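Local coordinates for beta-N-acetylglucosaminidase-like protein Glycoside hydrolase family 20 (Flavobacterium johnsoniae, PDB 6YHH) that probably hydrolyses terminal N-acetylglucosamine units from chitin-derived oligosaccharides, as a chitobiase of glycoside hydrolase family 20, at residues 453-467 with 549-563. Numbering follows the deposited sequence.
Sequences ELATPETFDSRVWPR and MYSPFTLFADACTPD
In the loop and short helix that follow strand 443-450 of the family 20 catalytic TIM barrel, the guanidinium of Arg-463 meets the carbonyls of the weakly bonded helical turn at about 556-559 and of Cys-560 after it. Arg-463 NH2 donates to Ala-557 O (3.0 Å, N-H...O 145°), near the guanidinium plane, while Cys-560 N reaches the same oxygen from the opposite face of the carbonyl. Arg-463 NH1 donates to Cys-560 O at 2.9 Å and, within its own segment, to Ser-462 OG, which in turn bonds Thr-459 O. A bend at chi2 (55°) brings the guanidinium back toward 549-563, although the CB of Arg-463 points away from it. A leucine in its place has no N-H to offer, and would probably leave Cys-560 O without its NH1 partner and weaken the tie between the segments. Toward the start of both segments, Phe-553 packs obliquely against Leu-454 CD2 (3.8 Å from CE1) and Thr-456 CG2 (3.6 Å from CD2). The Thr-456 hydroxyl, accepting from Thr-459 N, makes an ST motif. One water links Leu-454 O, Thr-459 OG1 and Asp-558 OD1; that carboxylate oxygen also salt-bridges Arg-540. Further along, Pro-562 CG lies over one face of the Arg-467 guanidinium, 3.5 Å above its plane. Met-549 CE approaches Glu-453 O (3.6 Å); Glu-453 OE2 hydrogen-bonds a bound Tris, probably from the crystallisation liquor, and its side chain lies about 7 Å from that of Glu-317, the predicted proton donor.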
ATOM      1  N   GLU A 453       6.369  -7.311  17.185  1.00  7.17           N
ATOM      2  CA  GLU A 453       6.820  -8.696  17.109  1.00  7.26           C
ATOM      3  C   GLU A 453       6.051  -9.499  16.089  1.00  7.58           C
ATOM      4  O   GLU A 453       6.656 -10.322  15.347  1.00  7.86           O
ATOM      5  CB  GLU A 453       6.679  -9.413  18.412  1.00  7.75           C
ATOM      6  CG  GLU A 453       7.588  -8.937  19.553  1.00  8.24           C
ATOM      7  CD  GLU A 453       7.137  -7.804  20.396  1.00  9.68           C
ATOM      8  OE1 GLU A 453       6.259  -7.006  19.953  1.00  9.20           O
ATOM      9  OE2 GLU A 453       7.640  -7.765  21.567  1.00 11.24           O
ATOM     10  N   LEU A 454       4.704  -9.318  16.064  1.00  7.51           N
ATOM     11  CA  LEU A 454       3.838 -10.122  15.293  1.00  7.55           C
ATOM     12  C   LEU A 454       3.031  -9.346  14.228  1.00  8.18           C
ATOM     13  O   LEU A 454       1.920  -9.751  13.891  1.00  9.24           O
ATOM     14  CB  LEU A 454       2.863 -10.906  16.196  1.00  8.02           C
ATOM     15  CG  LEU A 454       3.520 -11.747  17.308  1.00  8.15           C
ATOM     16  CD1 LEU A 454       2.485 -12.403  18.282  1.00  9.01           C
ATOM     17  CD2 LEU A 454       4.511 -12.803  16.728  1.00  9.31           C
ATOM     18  N   ALA A 455       3.586  -8.247  13.761  1.00  7.55           N
ATOM     19  CA  ALA A 455       2.951  -7.436  12.707  1.00  7.28           C
ATOM     20  C   ALA A 455       3.985  -6.987  11.707  1.00  8.06           C
ATOM     21  O   ALA A 455       4.879  -6.229  12.027  1.00  8.07           O
ATOM     22  CB  ALA A 455       2.232  -6.281  13.296  1.00  8.37           C
ATOM     23  N   THR A 456       3.759  -7.356  10.471  1.00  7.63           N
ATOM     24  CA  THR A 456       4.599  -6.910   9.342  1.00  7.25           C
ATOM     25  C   THR A 456       4.032  -5.631   8.810  1.00  7.58           C
ATOM     26  O   THR A 456       2.941  -5.230   9.189  1.00  6.55           O
ATOM     27  CB  THR A 456       4.530  -7.958   8.232  1.00  7.48           C
ATOM     28  OG1 THR A 456       3.137  -8.133   7.877  1.00  7.12           O
ATOM     29  CG2 THR A 456       5.120  -9.305   8.714  1.00  7.98           C
ATOM     30  N   PRO A 457       4.731  -5.006   7.876  1.00  8.10           N
ATOM     31  CA  PRO A 457       4.085  -3.838   7.213  1.00  8.38           C
ATOM     32  C   PRO A 457       2.776  -4.171   6.566  1.00  8.49           C
ATOM     33  O   PRO A 457       1.927  -3.284   6.430  1.00  8.37           O
ATOM     34  CB  PRO A 457       5.101  -3.458   6.131  1.00  8.81           C
ATOM     35  CG  PRO A 457       6.375  -3.891   6.760  1.00  9.63           C
ATOM     36  CD  PRO A 457       6.147  -5.158   7.489  1.00  8.94           C
ATOM     37  N   GLU A 458       2.607  -5.428   6.168  1.00  7.96           N
ATOM     38  CA  GLU A 458       1.332  -5.885   5.571  1.00  8.17           C
ATOM     39  C   GLU A 458       0.206  -5.979   6.555  1.00  7.68           C
ATOM     40  O   GLU A 458      -0.969  -5.656   6.265  1.00  8.79           O
ATOM     41  CB  GLU A 458       1.521  -7.197   4.782  1.00  9.42           C
ATOM     42  CG  GLU A 458       2.494  -7.011   3.588  1.00 10.40           C
ATOM     43  CD  GLU A 458       3.955  -6.970   3.895  1.00 13.38           C
ATOM     44  OE1 GLU A 458       4.408  -7.455   4.948  1.00 10.70           O
ATOM     45  OE2 GLU A 458       4.608  -6.215   3.093  1.00 16.19           O
ATOM     46  N   THR A 459       0.480  -6.476   7.745  1.00  7.31           N
ATOM     47  CA  THR A 459      -0.574  -6.705   8.708  1.00  7.50           C
ATOM     48  C   THR A 459      -0.715  -5.590   9.799  1.00  8.13           C
ATOM     49  O   THR A 459      -1.689  -5.616  10.540  1.00  7.99           O
ATOM     50  CB  THR A 459      -0.501  -8.055   9.465  1.00  7.77           C
ATOM     51  OG1 THR A 459       0.710  -8.120  10.218  1.00  7.89           O
ATOM     52  CG2 THR A 459      -0.464  -9.184   8.496  1.00  8.41           C
ATOM     53  N   PHE A 460       0.220  -4.648   9.815  1.00  7.39           N
ATOM     54  CA  PHE A 460       0.289  -3.546  10.789  1.00  7.76           C
ATOM     55  C   PHE A 460      -1.064  -2.836  10.952  1.00  7.23           C
ATOM     56  O   PHE A 460      -1.639  -2.780  12.052  1.00  8.01           O
ATOM     57  CB  PHE A 460       1.315  -2.510  10.341  1.00  7.34           C
ATOM     58  CG  PHE A 460       1.535  -1.432  11.352  1.00  7.40           C
ATOM     59  CD1 PHE A 460       2.460  -1.622  12.361  1.00  7.76           C
ATOM     60  CD2 PHE A 460       0.881  -0.210  11.279  1.00  7.66           C
ATOM     61  CE1 PHE A 460       2.685  -0.705  13.349  1.00  8.21           C
ATOM     62  CE2 PHE A 460       1.080   0.752  12.238  1.00  7.42           C
ATOM     63  CZ  PHE A 460       2.017   0.547  13.264  1.00  8.12           C
ATOM     64  N   ASP A 461      -1.635  -2.369   9.843  1.00  6.89           N
ATOM     65  CA  ASP A 461      -2.888  -1.604   9.940  1.00  7.38           C
ATOM     66  C   ASP A 461      -4.079  -2.455  10.474  1.00  7.34           C
ATOM     67  O   ASP A 461      -4.912  -1.911  11.253  1.00  7.69           O
ATOM     68  CB  ASP A 461      -3.270  -0.992   8.609  1.00  7.28           C
ATOM     69  CG  ASP A 461      -2.323   0.049   8.117  1.00  7.58           C
ATOM     70  OD1 ASP A 461      -1.498   0.495   8.878  1.00  8.68           O
ATOM     71  OD2 ASP A 461      -2.480   0.428   6.895  1.00  7.90           O
ATOM     72  N   SER A 462      -4.105  -3.771  10.160  1.00  7.62           N
ATOM     73  CA  SER A 462      -5.149  -4.631  10.665  1.00  7.63           C
ATOM     74  C   SER A 462      -5.103  -4.780  12.182  1.00  7.69           C
ATOM     75  O   SER A 462      -6.115  -5.152  12.833  1.00  8.53           O
ATOM     76  CB  SER A 462      -5.098  -6.030  10.039  1.00  8.09           C
ATOM     77  OG  SER A 462      -4.049  -6.814  10.483  1.00  8.85           O
ATOM     78  N   ARG A 463      -3.929  -4.628  12.737  1.00  7.18           N
ATOM     79  CA  ARG A 463      -3.767  -4.656  14.214  1.00  7.29           C
ATOM     80  C   ARG A 463      -4.136  -3.290  14.833  1.00  7.31           C
ATOM     81  O   ARG A 463      -4.827  -3.196  15.879  1.00  8.10           O
ATOM     82  CB  ARG A 463      -2.327  -5.097  14.561  1.00  7.79           C
ATOM     83  CG  ARG A 463      -2.184  -6.625  14.622  1.00  7.82           C
ATOM     84  CD  ARG A 463      -2.629  -7.398  13.398  1.00  7.81           C
ATOM     85  NE  ARG A 463      -2.624  -8.839  13.667  1.00  8.14           N
ATOM     86  CZ  ARG A 463      -3.550  -9.685  13.188  1.00  8.31           C
ATOM     87  NH1 ARG A 463      -4.431  -9.294  12.258  1.00  7.20           N
ATOM     88  NH2 ARG A 463      -3.524 -10.981  13.584  1.00  8.01           N
ATOM     89  N   VAL A 464      -3.660  -2.205  14.242  1.00  7.19           N
ATOM     90  CA  VAL A 464      -3.890  -0.850  14.809  1.00  7.31           C
ATOM     91  C   VAL A 464      -5.342  -0.407  14.694  1.00  7.52           C
ATOM     92  O   VAL A 464      -5.875   0.153  15.653  1.00  7.61           O
ATOM     93  CB  VAL A 464      -2.935   0.180  14.183  1.00  7.54           C
ATOM     94  CG1 VAL A 464      -3.148   1.569  14.749  1.00  8.00           C
ATOM     95  CG2 VAL A 464      -1.528  -0.278  14.475  1.00  7.85           C
ATOM     96  N   TRP A 465      -5.954  -0.648  13.551  1.00  7.51           N
ATOM     97  CA  TRP A 465      -7.291  -0.101  13.168  1.00  8.39           C
ATOM     98  C   TRP A 465      -8.255  -1.224  12.975  1.00  8.35           C
ATOM     99  O   TRP A 465      -7.903  -2.257  12.358  1.00  8.76           O
ATOM    100  CB  TRP A 465      -7.160   0.719  11.875  1.00  8.03           C
ATOM    101  CG  TRP A 465      -6.069   1.790  11.993  1.00  7.99           C
ATOM    102  CD1 TRP A 465      -4.787   1.774  11.435  1.00  8.39           C
ATOM    103  CD2 TRP A 465      -6.140   3.004  12.770  1.00  8.04           C
ATOM    104  NE1 TRP A 465      -4.091   2.895  11.857  1.00  8.17           N
ATOM    105  CE2 TRP A 465      -4.906   3.658  12.664  1.00  8.02           C
ATOM    106  CE3 TRP A 465      -7.148   3.572  13.618  1.00  8.44           C
ATOM    107  CZ2 TRP A 465      -4.629   4.825  13.344  1.00  8.50           C
ATOM    108  CZ3 TRP A 465      -6.880   4.762  14.259  1.00  9.01           C
ATOM    109  CH2 TRP A 465      -5.591   5.376  14.135  1.00  8.74           C
ATOM    110  N   PRO A 466      -9.524  -1.073  13.439  1.00  8.25           N
ATOM    111  CA  PRO A 466     -10.067   0.164  13.946  1.00  8.74           C
ATOM    112  C   PRO A 466     -10.006   0.339  15.454  1.00  8.56           C
ATOM    113  O   PRO A 466     -10.537   1.346  15.979  1.00  9.08           O
ATOM    114  CB  PRO A 466     -11.528   0.093  13.516  1.00  9.45           C
ATOM    115  CG  PRO A 466     -11.822  -1.384  13.680  1.00  9.53           C
ATOM    116  CD  PRO A 466     -10.551  -2.080  13.220  1.00  9.83           C
ATOM    117  N   ARG A 467      -9.370  -0.530  16.203  1.00  8.83           N
ATOM    118  CA  ARG A 467      -9.355  -0.383  17.641  1.00  8.36           C
ATOM    119  C   ARG A 467      -8.761   0.917  18.145  1.00  8.66           C
ATOM    120  O   ARG A 467      -9.239   1.462  19.177  1.00  9.78           O
ATOM    121  CB  ARG A 467      -8.751  -1.585  18.389  1.00  8.69           C
ATOM    122  CG  ARG A 467      -9.552  -2.893  18.239  1.00  9.13           C
ATOM    123  CD  ARG A 467      -8.984  -4.160  18.884  1.00  9.39           C
ATOM    124  NE  ARG A 467      -7.721  -4.456  18.177  1.00  8.40           N
ATOM    125  CZ  ARG A 467      -6.619  -4.881  18.732  1.00  8.04           C
ATOM    126  NH1 ARG A 467      -6.588  -5.273  19.982  1.00  7.98           N
ATOM    127  NH2 ARG A 467      -5.513  -4.909  17.995  1.00  7.89           N
ATOM    128  N   MET A 549      11.472 -12.746  13.678  1.00  9.22           N
ATOM    129  CA  MET A 549      11.173 -11.466  13.065  1.00  9.20           C
ATOM    130  C   MET A 549      11.187 -11.567  11.487  1.00  9.13           C
ATOM    131  O   MET A 549      10.987 -10.570  10.841  1.00 10.68           O
ATOM    132  CB  MET A 549      12.098 -10.370  13.549  1.00  9.66           C
ATOM    133  CG  MET A 549      12.049 -10.025  15.058  1.00 10.37           C
ATOM    134  SD  MET A 549      10.408  -9.647  15.633  1.00 10.48           S
ATOM    135  CE  MET A 549       9.969 -11.174  16.452  1.00 13.47           C
ATOM    136  N   TYR A 550      11.544 -12.737  10.972  1.00  9.00           N
ATOM    137  CA  TYR A 550      11.467 -13.032   9.552  1.00  9.27           C
ATOM    138  C   TYR A 550      10.480 -14.188   9.203  1.00  9.69           C
ATOM    139  O   TYR A 550      10.465 -14.663   8.047  1.00  9.53           O
ATOM    140  CB  TYR A 550      12.873 -13.287   8.946  1.00 10.42           C
ATOM    141  CG  TYR A 550      13.636 -14.296   9.705  1.00 10.05           C
ATOM    142  CD1 TYR A 550      13.397 -15.669   9.606  1.00 11.01           C
ATOM    143  CD2 TYR A 550      14.603 -13.876  10.645  1.00 10.95           C
ATOM    144  CE1 TYR A 550      14.121 -16.612  10.352  1.00 11.46           C
ATOM    145  CE2 TYR A 550      15.260 -14.805  11.431  1.00 11.84           C
ATOM    146  CZ  TYR A 550      15.054 -16.142  11.269  1.00 11.40           C
ATOM    147  OH  TYR A 550      15.793 -17.005  12.048  1.00 15.44           O
ATOM    148  N   SER A 551       9.626 -14.574  10.139  1.00  8.29           N
ATOM    149  CA  SER A 551       8.654 -15.602   9.867  1.00  8.03           C
ATOM    150  C   SER A 551       7.551 -15.115   8.957  1.00  7.66           C
ATOM    151  O   SER A 551       7.339 -13.897   8.787  1.00  8.41           O
ATOM    152  CB  SER A 551       8.035 -16.044  11.193  1.00  8.54           C
ATOM    153  OG  SER A 551       8.990 -16.781  11.944  1.00  9.14           O
ATOM    154  N   PRO A 552       6.794 -16.047   8.334  1.00  7.71           N
ATOM    155  CA  PRO A 552       5.727 -15.653   7.462  1.00  7.67           C
ATOM    156  C   PRO A 552       4.464 -15.299   8.206  1.00  8.16           C
ATOM    157  O   PRO A 552       3.935 -16.124   8.917  1.00  9.94           O
ATOM    158  CB  PRO A 552       5.537 -16.850   6.561  1.00  7.85           C
ATOM    159  CG  PRO A 552       5.895 -17.990   7.415  1.00  7.57           C
ATOM    160  CD  PRO A 552       6.994 -17.508   8.295  1.00  7.93           C
ATOM    161  N   PHE A 553       3.982 -14.083   8.000  1.00  7.47           N
ATOM    162  CA  PHE A 553       2.722 -13.576   8.643  1.00  7.50           C
ATOM    163  C   PHE A 553       1.684 -13.425   7.562  1.00  7.45           C
ATOM    164  O   PHE A 553       0.999 -12.399   7.413  1.00  8.26           O
ATOM    165  CB  PHE A 553       2.980 -12.268   9.419  1.00  7.49           C
ATOM    166  CG  PHE A 553       3.819 -12.459  10.635  1.00  7.53           C
ATOM    167  CD1 PHE A 553       3.254 -12.765  11.825  1.00  7.82           C
ATOM    168  CD2 PHE A 553       5.191 -12.387  10.569  1.00  7.80           C
ATOM    169  CE1 PHE A 553       4.032 -13.049  12.948  1.00  8.02           C
ATOM    170  CE2 PHE A 553       5.971 -12.558  11.710  1.00  7.43           C
ATOM    171  CZ  PHE A 553       5.399 -12.894  12.897  1.00  7.47           C
ATOM    172  N   THR A 554       1.527 -14.516   6.803  1.00  7.60           N
ATOM    173  CA  THR A 554       0.607 -14.605   5.659  1.00  8.13           C
ATOM    174  C   THR A 554      -0.435 -15.718   5.809  1.00  8.19           C
ATOM    175  O   THR A 554      -0.970 -16.235   4.806  1.00  8.27           O
ATOM    176  CB  THR A 554       1.462 -14.868   4.408  1.00  8.05           C
ATOM    177  OG1 THR A 554       2.220 -16.035   4.662  1.00  8.42           O
ATOM    178  CG2 THR A 554       2.393 -13.692   4.066  1.00  8.61           C
ATOM    179  N   LEU A 555      -0.735 -16.075   7.048  1.00  7.90           N
ATOM    180  CA  LEU A 555      -1.494 -17.278   7.339  1.00  7.31           C
ATOM    181  C   LEU A 555      -2.786 -16.900   8.011  1.00  6.90           C
ATOM    182  O   LEU A 555      -3.089 -15.722   8.218  1.00  7.04           O
ATOM    183  CB  LEU A 555      -0.649 -18.216   8.176  1.00  7.90           C
ATOM    184  CG  LEU A 555       0.688 -18.722   7.572  1.00  9.15           C
ATOM    185  CD1 LEU A 555       1.336 -19.773   8.486  1.00 10.64           C
ATOM    186  CD2 LEU A 555       0.477 -19.265   6.168  1.00 10.07           C
ATOM    187  N   PHE A 556      -3.582 -17.926   8.389  1.00  7.19           N
ATOM    188  CA  PHE A 556      -4.928 -17.589   8.856  1.00  7.61           C
ATOM    189  C   PHE A 556      -5.003 -16.649  10.037  1.00  6.89           C
ATOM    190  O   PHE A 556      -5.849 -15.745  10.058  1.00  7.56           O
ATOM    191  CB  PHE A 556      -5.687 -18.851   9.181  1.00  7.62           C
ATOM    192  CG  PHE A 556      -7.190 -18.657   9.372  1.00  7.85           C
ATOM    193  CD1 PHE A 556      -8.010 -18.317   8.321  1.00  8.17           C
ATOM    194  CD2 PHE A 556      -7.722 -18.816  10.624  1.00  8.59           C
ATOM    195  CE1 PHE A 556      -9.373 -18.158   8.546  1.00  8.55           C
ATOM    196  CE2 PHE A 556      -9.065 -18.635  10.873  1.00  9.21           C
ATOM    197  CZ  PHE A 556      -9.886 -18.322   9.818  1.00  8.59           C
ATOM    198  N   ALA A 557      -4.142 -16.793  11.021  1.00  6.80           N
ATOM    199  CA  ALA A 557      -4.168 -15.891  12.178  1.00  6.53           C
ATOM    200  C   ALA A 557      -3.958 -14.418  11.796  1.00  6.99           C
ATOM    201  O   ALA A 557      -4.520 -13.529  12.423  1.00  7.06           O
ATOM    202  CB  ALA A 557      -3.139 -16.290  13.209  1.00  6.58           C
ATOM    203  N   ASP A 558      -3.179 -14.213  10.720  1.00  6.76           N
ATOM    204  CA  ASP A 558      -2.876 -12.876  10.223  1.00  7.20           C
ATOM    205  C   ASP A 558      -4.037 -12.216   9.532  1.00  7.55           C
ATOM    206  O   ASP A 558      -4.068 -11.013   9.466  1.00  7.74           O
ATOM    207  CB  ASP A 558      -1.646 -12.963   9.326  1.00  7.14           C
ATOM    208  CG  ASP A 558      -0.551 -13.653  10.044  1.00  7.59           C
ATOM    209  OD1 ASP A 558      -0.137 -13.094  11.113  1.00  7.92           O
ATOM    210  OD2 ASP A 558      -0.101 -14.723   9.624  1.00  8.35           O
ATOM    211  N   ALA A 559      -5.035 -12.995   9.072  1.00  6.94           N
ATOM    212  CA  ALA A 559      -6.287 -12.485   8.526  1.00  7.90           C
ATOM    213  C   ALA A 559      -7.377 -12.286   9.519  1.00  9.15           C
ATOM    214  O   ALA A 559      -8.359 -11.596   9.245  1.00  9.28           O
ATOM    215  CB  ALA A 559      -6.776 -13.492   7.450  1.00  7.94           C
ATOM    216  N   CYS A 560      -7.174 -12.785  10.747  1.00  9.10           N
ATOM    217  CA  CYS A 560      -8.172 -12.630  11.791  1.00  8.79           C
ATOM    218  C   CYS A 560      -7.891 -11.457  12.752  1.00  8.91           C
ATOM    219  O   CYS A 560      -6.712 -10.997  12.908  1.00  8.69           O
ATOM    220  CB  CYS A 560      -8.305 -13.915  12.630  1.00  9.35           C
ATOM    221  SG  CYS A 560      -8.881 -15.329  11.688  1.00  8.89           S
ATOM    222  N   THR A 561      -9.003 -10.953  13.344  1.00  8.53           N
ATOM    223  CA  THR A 561      -8.922  -9.839  14.270  1.00  8.88           C
ATOM    224  C   THR A 561      -9.804 -10.076  15.459  1.00  9.45           C
ATOM    225  O   THR A 561     -10.708 -10.884  15.351  1.00  8.79           O
ATOM    226  CB  THR A 561      -9.322  -8.530  13.547  1.00 10.11           C
ATOM    227  OG1 THR A 561     -10.488  -8.766  12.733  1.00 11.61           O
ATOM    228  CG2 THR A 561      -8.224  -8.141  12.585  1.00 11.08           C
ATOM    229  N   PRO A 562      -9.642  -9.337  16.582  1.00  8.93           N
ATOM    230  CA  PRO A 562     -10.634  -9.426  17.684  1.00  9.02           C
ATOM    231  C   PRO A 562     -11.986  -8.867  17.279  1.00  9.66           C
ATOM    232  O   PRO A 562     -12.139  -8.325  16.191  1.00  8.92           O
ATOM    233  CB  PRO A 562     -10.052  -8.529  18.790  1.00  9.70           C
ATOM    234  CG  PRO A 562      -8.752  -8.004  18.252  1.00 10.50           C
ATOM    235  CD  PRO A 562      -8.629  -8.308  16.828  1.00 11.52           C
ATOM    236  N   ASP A 563     -12.980  -9.124  18.115  1.00  9.77           N
ATOM    237  CA  ASP A 563     -14.365  -8.652  17.878  1.00 10.15           C
ATOM    238  C   ASP A 563     -14.872  -9.186  16.534  1.00  9.56           C
ATOM    239  O   ASP A 563     -15.447  -8.464  15.689  1.00 10.38           O
ATOM    240  CB  ASP A 563     -14.432  -7.116  17.971  1.00 10.64           C
ATOM    241  CG  ASP A 563     -13.992  -6.605  19.325  1.00 10.89           C
ATOM    242  OD1 ASP A 563     -14.734  -6.802  20.285  1.00  9.74           O
ATOM    243  OD2 ASP A 563     -12.822  -6.079  19.397  1.00 11.39           O
TER
HETATM  244  O   HOH W   1       0.290 -10.386  11.715  1.00  7.88           O
HETATM  245  O   HOH W   2       2.224 -10.180   6.280  1.00 18.35           O